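Local coordinates for protein endo-1,3-beta-glucanase, family GH16 (Zobellia galactanivorans, PDB 5FUI) that probably binds the marine beta-1,3-glucan laminarin through a C-terminal family 6 carbohydrate-binding module attached to a laminarinase, at residues Glu27-Ser30 / Glu34-Gly37; Phe73-Glu78 / Thr82-Leu87. All coordinates share one frame; numbering follows the deposited sequence.

Interaction 1 (Glu27-Ser30 / Glu34-Gly37). With MG (magnesium ion), chain E.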
ATOM      1  N   GLU A  27      11.235   5.752   7.551  1.00 13.25           N
ATOM      2  CA  GLU A  27      12.469   5.234   8.152  1.00 12.51           C
ATOM      3  C   GLU A  27      13.300   4.622   7.023  1.00 11.80           C
ATOM      4  O   GLU A  27      12.771   4.273   5.978  1.00 12.83           O
ATOM      5  CB  GLU A  27      12.206   4.207   9.257  1.00 11.81           C
ATOM      6  CG  GLU A  27      11.482   2.972   8.721  1.00 13.27           C
ATOM      7  CD  GLU A  27      11.292   1.910   9.759  1.00 14.75           C
ATOM      8  OE1 GLU A  27      12.105   1.821  10.714  1.00 20.00           O
ATOM      9  OE2 GLU A  27      10.353   1.080   9.632  1.00 16.20           O
ATOM     10  N   PRO A  28      14.644   4.551   7.179  1.00 12.95           N
ATOM     11  CA  PRO A  28      15.453   3.935   6.127  1.00 12.25           C
ATOM     12  C   PRO A  28      15.067   2.463   5.955  1.00 11.38           C
ATOM     13  O   PRO A  28      14.818   1.781   6.924  1.00 12.70           O
ATOM     14  CB  PRO A  28      16.906   4.068   6.658  1.00 16.18           C
ATOM     15  CG  PRO A  28      16.812   4.820   7.915  1.00 19.96           C
ATOM     16  CD  PRO A  28      15.429   5.056   8.303  1.00 15.15           C
ATOM     17  N   CYS A  29      15.015   2.039   4.701  1.00 13.15           N
ATOM     18  CA  CYS A  29      14.523   0.684   4.403  1.00 12.52           C
ATOM     19  C   CYS A  29      15.794  -0.162   4.003  1.00 10.92           C
ATOM     20  O   CYS A  29      16.648   0.328   3.236  1.00 10.83           O
ATOM     21  CB  CYS A  29      13.534   0.799   3.235  1.00 11.36           C
ATOM     22  SG  CYS A  29      12.894  -0.781   2.668  1.00 11.49           S
ATOM     23  N   SER A  30      15.788  -1.409   4.404  1.00  9.64           N
ATOM     24  CA  SER A  30      16.876  -2.346   4.058  1.00  9.61           C
ATOM     25  C   SER A  30      16.986  -2.611   2.587  1.00 11.17           C
ATOM     26  O   SER A  30      18.036  -3.050   2.128  1.00 12.25           O
ATOM     27  CB  SER A  30      16.719  -3.685   4.810  1.00 12.65           C
ATOM     28  OG  SER A  30      15.540  -4.378   4.364  1.00 12.57           O
ATOM     29  N   GLU A  34      13.393   4.523   1.537  1.00 13.07           N
ATOM     30  CA  GLU A  34      12.642   4.596   2.804  1.00 11.77           C
ATOM     31  C   GLU A  34      11.501   3.593   2.738  1.00  9.87           C
ATOM     32  O   GLU A  34      11.057   3.183   1.638  1.00 11.98           O
ATOM     33  CB  GLU A  34      12.116   6.070   3.162  1.00 11.00           C
ATOM     34  CG  GLU A  34      13.244   7.014   3.457  1.00 16.84           C
ATOM     35  CD  GLU A  34      12.673   8.440   3.506  1.00 17.38           C
ATOM     36  OE1 GLU A  34      12.209   8.949   2.439  1.00 21.53           O
ATOM     37  OE2 GLU A  34      12.626   8.998   4.605  1.00 22.02           O
ATOM     38  N   ASN A  35      10.984   3.266   3.902  1.00  9.69           N
ATOM     39  CA  ASN A  35       9.677   2.636   4.023  1.00  9.74           C
ATOM     40  C   ASN A  35       8.867   3.385   5.004  1.00 10.85           C
ATOM     41  O   ASN A  35       9.355   4.180   5.760  1.00 11.20           O
ATOM     42  CB  ASN A  35       9.797   1.134   4.425  1.00 10.98           C
ATOM     43  CG  ASN A  35      10.392   0.893   5.790  1.00  9.13           C
ATOM     44  OD1 ASN A  35      11.587   0.693   5.927  1.00 13.20           O
ATOM     45  ND2 ASN A  35       9.576   0.869   6.809  1.00  9.61           N
ATOM     46  N   VAL A  36       7.568   3.175   4.928  1.00  9.78           N
ATOM     47  CA  VAL A  36       6.600   3.682   5.975  1.00 10.50           C
ATOM     48  C   VAL A  36       6.602   2.661   7.094  1.00 10.32           C
ATOM     49  O   VAL A  36       6.407   1.411   6.863  1.00 10.23           O
ATOM     50  CB  VAL A  36       5.196   3.881   5.358  1.00  9.14           C
ATOM     51  CG1 VAL A  36       4.301   4.556   6.353  1.00 12.41           C
ATOM     52  CG2 VAL A  36       5.357   4.806   4.175  1.00 12.82           C
ATOM     53  N   GLY A  37       6.783   3.169   8.333  1.00 12.05           N
ATOM     54  CA  GLY A  37       6.688   2.356   9.526  1.00 10.96           C
ATOM     55  C   GLY A  37       5.852   3.055  10.614  1.00 10.34           C
ATOM     56  O   GLY A  37       5.263   4.111  10.356  1.00 11.60           O
TER
HETATM   57 MG    MG E1386      10.107   2.759  -0.370  1.00 10.89          MG
HETATM   58  O   HOH W   1      12.100   3.454  -1.378  1.00 30.25           O

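Interaction 2 (Phe73-Glu78 / Thr82-Leu87). With APY (2-aminomethyl-pyridine), chain C.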
ATOM      1  N   PHE A  73      -4.703  -3.914   5.930  1.00  8.85           N
ATOM      2  CA  PHE A  73      -5.036  -2.586   5.396  1.00  9.24           C
ATOM      3  C   PHE A  73      -5.975  -2.712   4.212  1.00  9.20           C
ATOM      4  O   PHE A  73      -6.098  -3.799   3.607  1.00 10.81           O
ATOM      5  CB  PHE A  73      -3.776  -1.762   5.036  1.00 10.72           C
ATOM      6  CG  PHE A  73      -2.902  -2.385   3.976  1.00  9.43           C
ATOM      7  CD1 PHE A  73      -1.812  -3.260   4.375  1.00  9.64           C
ATOM      8  CD2 PHE A  73      -3.088  -2.065   2.618  1.00 11.07           C
ATOM      9  CE1 PHE A  73      -0.991  -3.739   3.380  1.00 11.19           C
ATOM     10  CE2 PHE A  73      -2.250  -2.577   1.645  1.00 12.85           C
ATOM     11  CZ  PHE A  73      -1.175  -3.386   2.018  1.00 11.71           C
ATOM     12  N   SER A  74      -6.685  -1.615   3.941  1.00  8.53           N
ATOM     13  CA  SER A  74      -7.583  -1.555   2.737  1.00  8.98           C
ATOM     14  C   SER A  74      -6.994  -0.583   1.742  1.00 11.72           C
ATOM     15  O   SER A  74      -6.258   0.335   2.102  1.00 11.60           O
ATOM     16  CB  SER A  74      -9.002  -1.089   3.120  1.00 10.83           C
ATOM     17  OG  SER A  74      -8.924   0.251   3.687  1.00 14.44           O
ATOM     18  N   SER A  75      -7.277  -0.857   0.480  1.00 10.10           N
ATOM     19  CA  SER A  75      -6.917   0.083  -0.612  1.00  8.20           C
ATOM     20  C   SER A  75      -8.223   0.607  -1.259  1.00  8.95           C
ATOM     21  O   SER A  75      -9.239  -0.102  -1.333  1.00  9.92           O
ATOM     22  CB  SER A  75      -6.027  -0.542  -1.677  1.00  9.15           C
ATOM     23  OG  SER A  75      -6.654  -1.716  -2.142  1.00 10.53           O
ATOM     24  N   ASP A  76      -8.171   1.890  -1.681  1.00  9.38           N
ATOM     25  CA  ASP A  76      -9.361   2.514  -2.262  1.00  8.87           C
ATOM     26  C   ASP A  76      -9.007   3.615  -3.216  1.00  9.40           C
ATOM     27  O   ASP A  76      -7.856   4.097  -3.207  1.00 11.54           O
ATOM     28  CB  ASP A  76     -10.256   3.074  -1.134  1.00 11.92           C
ATOM     29  CG  ASP A  76      -9.717   4.321  -0.537  1.00 12.74           C
ATOM     30  OD1 ASP A  76      -9.897   5.397  -1.097  1.00 14.43           O
ATOM     31  OD2 ASP A  76      -8.988   4.269   0.501  1.00 21.24           O
ATOM     32  N   LEU A  77      -9.975   3.984  -4.063  1.00 11.30           N
ATOM     33  CA  LEU A  77      -9.826   5.146  -4.934  1.00 12.52           C
ATOM     34  C   LEU A  77     -10.829   6.240  -4.513  1.00 10.76           C
ATOM     35  O   LEU A  77     -11.999   5.943  -4.117  1.00 11.90           O
ATOM     36  CB  LEU A  77     -10.157   4.718  -6.384  1.00 12.36           C
ATOM     37  CG  LEU A  77      -9.310   3.577  -6.927  1.00 11.49           C
ATOM     38  CD1 LEU A  77      -9.821   3.222  -8.324  1.00 13.44           C
ATOM     39  CD2 LEU A  77      -7.794   3.834  -6.797  1.00 13.17           C
ATOM     40  N   GLU A  78     -10.324   7.489  -4.575  1.00 12.26           N
ATOM     41  CA  GLU A  78     -11.186   8.684  -4.319  1.00 14.00           C
ATOM     42  C   GLU A  78     -11.835   8.659  -2.972  1.00 16.04           C
ATOM     43  O   GLU A  78     -13.092   8.794  -2.839  1.00 17.35           O
ATOM     44  CB  GLU A  78     -12.267   8.799  -5.441  1.00 15.69           C
ATOM     45  CG  GLU A  78     -11.609   9.008  -6.810  1.00 19.09           C
ATOM     46  CD  GLU A  78     -10.875  10.386  -6.814  1.00 24.44           C
ATOM     47  OE1 GLU A  78     -11.471  11.449  -6.505  1.00 33.10           O
ATOM     48  OE2 GLU A  78      -9.667  10.495  -7.055  1.00 19.73           O
ATOM     49  N   THR A  82     -14.470   4.070  -4.409  1.00 13.77           N
ATOM     50  CA  THR A  82     -14.352   2.698  -4.938  1.00 12.23           C
ATOM     51  C   THR A  82     -13.436   1.977  -3.959  1.00 12.70           C
ATOM     52  O   THR A  82     -12.297   2.436  -3.752  1.00 13.57           O
ATOM     53  CB  THR A  82     -13.668   2.714  -6.332  1.00 14.82           C
ATOM     54  OG1 THR A  82     -14.659   3.293  -7.212  1.00 17.56           O
ATOM     55  CG2 THR A  82     -13.395   1.267  -6.837  1.00 19.01           C
ATOM     56  N   VAL A  83     -13.916   0.896  -3.371  1.00 12.10           N
ATOM     57  CA  VAL A  83     -13.053   0.107  -2.517  1.00 12.45           C
ATOM     58  C   VAL A  83     -12.433  -1.009  -3.347  1.00 10.65           C
ATOM     59  O   VAL A  83     -13.129  -1.758  -4.062  1.00 14.74           O
ATOM     60  CB  VAL A  83     -13.840  -0.500  -1.307  1.00 12.32           C
ATOM     61  CG1 VAL A  83     -13.019  -1.481  -0.473  1.00 16.74           C
ATOM     62  CG2 VAL A  83     -14.301   0.662  -0.405  1.00 15.68           C
ATOM     63  N   LEU A  84     -11.106  -1.150  -3.267  1.00  9.36           N
ATOM     64  CA  LEU A  84     -10.422  -2.147  -4.084  1.00 10.16           C
ATOM     65  C   LEU A  84     -10.291  -3.466  -3.317  1.00 10.78           C
ATOM     66  O   LEU A  84     -10.343  -4.515  -3.908  1.00 13.43           O
ATOM     67  CB  LEU A  84      -9.044  -1.649  -4.512  1.00 10.80           C
ATOM     68  CG  LEU A  84      -9.087  -0.349  -5.354  1.00  9.84           C
ATOM     69  CD1 LEU A  84      -7.639   0.162  -5.495  1.00 11.72           C
ATOM     70  CD2 LEU A  84      -9.807  -0.630  -6.711  1.00 12.98           C
ATOM     71  N   GLY A  85     -10.213  -3.404  -1.998  1.00 11.42           N
ATOM     72  CA  GLY A  85     -10.148  -4.623  -1.188  1.00 12.42           C
ATOM     73  C   GLY A  85      -9.140  -4.464  -0.069  1.00 11.09           C
ATOM     74  O   GLY A  85      -8.690  -3.361   0.239  1.00 12.96           O
ATOM     75  N   GLU A  86      -8.934  -5.580   0.635  1.00 10.15           N
ATOM     76  CA  GLU A  86      -8.129  -5.574   1.819  1.00  9.09           C
ATOM     77  C   GLU A  86      -6.984  -6.569   1.693  1.00  8.38           C
ATOM     78  O   GLU A  86      -7.051  -7.601   1.015  1.00 11.37           O
ATOM     79  CB  GLU A  86      -8.929  -5.903   3.038  1.00  9.38           C
ATOM     80  CG  GLU A  86     -10.079  -4.941   3.266  1.00 10.55           C
ATOM     81  CD  GLU A  86     -11.003  -5.240   4.434  1.00  9.66           C
ATOM     82  OE1 GLU A  86     -10.655  -6.051   5.285  1.00 11.49           O
ATOM     83  OE2 GLU A  86     -12.029  -4.558   4.424  1.00 10.32           O
ATOM     84  N   LEU A  87      -5.865  -6.260   2.366  1.00  8.70           N
ATOM     85  CA  LEU A  87      -4.649  -7.074   2.315  1.00 11.41           C
ATOM     86  C   LEU A  87      -4.288  -7.417   3.757  1.00  9.30           C
ATOM     87  O   LEU A  87      -4.298  -6.544   4.626  1.00  9.50           O
ATOM     88  CB  LEU A  87      -3.428  -6.186   1.737  1.00 11.75           C
ATOM     89  CG  LEU A  87      -3.421  -5.803   0.242  1.00 11.34           C
ATOM     90  CD1 LEU A  87      -3.488  -7.064  -0.640  1.00 11.99           C
ATOM     91  CD2 LEU A  87      -4.543  -4.792  -0.061  1.00 12.77           C
TER
HETATM   92  N   APY C 132      -8.592   6.700   1.527  1.00 26.35           N
HETATM   93  CM  APY C 132      -7.436   6.560   2.391  1.00 27.45           C
HETATM   94  C2  APY C 132      -7.725   7.898   3.052  1.00 27.43           C
HETATM   95  C3  APY C 132      -8.392   7.907   4.254  1.00 23.44           C
HETATM   96  C4  APY C 132      -8.760   9.126   4.873  1.00 24.16           C
HETATM   97  C5  APY C 132      -8.520  10.330   4.187  1.00 29.16           C
HETATM   98  C6  APY C 132      -7.860  10.316   2.968  1.00 27.69           C
HETATM   99  N1  APY C 132      -7.524   9.101   2.405  1.00 24.55           N

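Interaction 1 (Glu27-Ser30 / Glu34-Gly37)
Asn35 pairs with Glu27 through both backbone and side chain. They form an antiparallel hydrogen-bonded pair in the short hairpin of strands 25-28 and 34-37. Asn35 N gives a bond of 2.9 Å to Glu27 O, and Glu27 N returns one of 3.0 Å to Asn35 O. The side chain of Asn35 can be followed outward. Its CB packs on the thiol arm of Cys29, with Cys29 CB 3.9 Å from Asn35 CB. The next atom, CG, lies near Glu27 CG. The two ends of the amide then take different partners. OD1 turns back to Cys29 and lies 3.3 Å from Cys29 CA, a van der Waals approach to the backbone. ND2 turns to the carboxylate and gives a 2.9 Å bond to Glu27 OE2. That oxygen is met on its anti side, 25° out of the carboxylate plane, while it lies near the amide plane of Asn35. ND2 also makes a weak bond to Val36 O. Glu27 CG sits between its own N and carbonyl carbon (chi1 62°), and from there the extended chain carries OE2 to ND2. Glu27 OE2 also bonds a glycerol molecule, probably from the crystallisation liquor. The side chain of Asn35 also packs on Trp98, Gln96 and Asn124.

Glu34 O binds the magnesium ion at 2.3 Å, a site shared with Glu14, Glu16, Asn126 and water 1. Glu34 therefore serves this site through its backbone, not its carboxylate. The peptide joining Glu34 to Asn35 has its oxygen on the metal and its N-H on Glu27 O. The metal would probably polarise this peptide and strengthen the N-H as a donor, coupling the hairpin to the ion.

Interaction 2 (Phe73-Glu78 / Thr82-Leu87)
Phe73 holds CG between its backbone N and carbonyl carbon (chi1 61°), and this turns the ring over Leu87. On the opposite face of the sheet, a similar first torsion of Asp76 (chi1 75°) lifts its carboxylate toward the bound 2-aminomethyl-pyridine. Leu87 CB sits over one face of the Phe73 ring in a CH-pi contact, 3.8 Å from the centroid. Leu87 CD2 reaches the rim at Phe73 CE2. The same ring stacks with Trp123 and meets Tyr62 edge-to-face, so it belongs to the aromatic core between the sheets. With an alanine at Phe73 the ring is lost, which would probably open a gap beside Leu87 and leave Trp123 without its stacking partner.

Strands 72-77 and 82-88 form the antiparallel hairpin at one side of the five-stranded sheet. A classic beta bulge interrupts their pairing. Ser75 O accepts a 2.9 Å bond from Leu84 N, while Ser75 N gives one to Gly85 O. The backbone angles of Gly85 would jam a CB against the preceding carbonyl oxygen. Leu84 CB rests 3.4 Å from Ser75 OG, whose polar partner is Gln103 on strand 97-107. From the bulge, Leu84 CD1 reaches Leu77 CD2 at 3.9 Å, the two chains crossing nearly at right angles.

Both carboxylate oxygens of Asp76 face the ligand amine. The bond from the ligand N to Asp76 OD2 is 2.7 Å, and that to OD1 is weak. OD1 also accepts from Gly80 N in the hairpin turn, which helps fix the group's rotation. The pocket is completed by Trp44, Gly115 and Tyr117. An acceptor pair beside aromatic rings is consistent with the concave-face sugar site of family 6 modules, where Asp76 could accept from sugar hydroxyls.

Overall arrangement
Interactions 1 and 2 lie on opposite sides of the module's centre, with their own centres 22 Å apart. Their nearest atoms are about 10 Å from each other, so neither supports the other directly. Each is a beta hairpin, and the two follow in series along the chain. The 27-30/34-37 contact supplies Glu34 to the magnesium site, and its Gly37 is about 6 Å from a second 2-aminomethyl-pyridine, which binds at Tyr38, Ile39, Asn40 and Gly122. Residues 73-78 and 82-87 carry the other ligand, at Asp76. The two ligands thus mark separate pockets, consistent with the multivalent laminarin binding reported for this module.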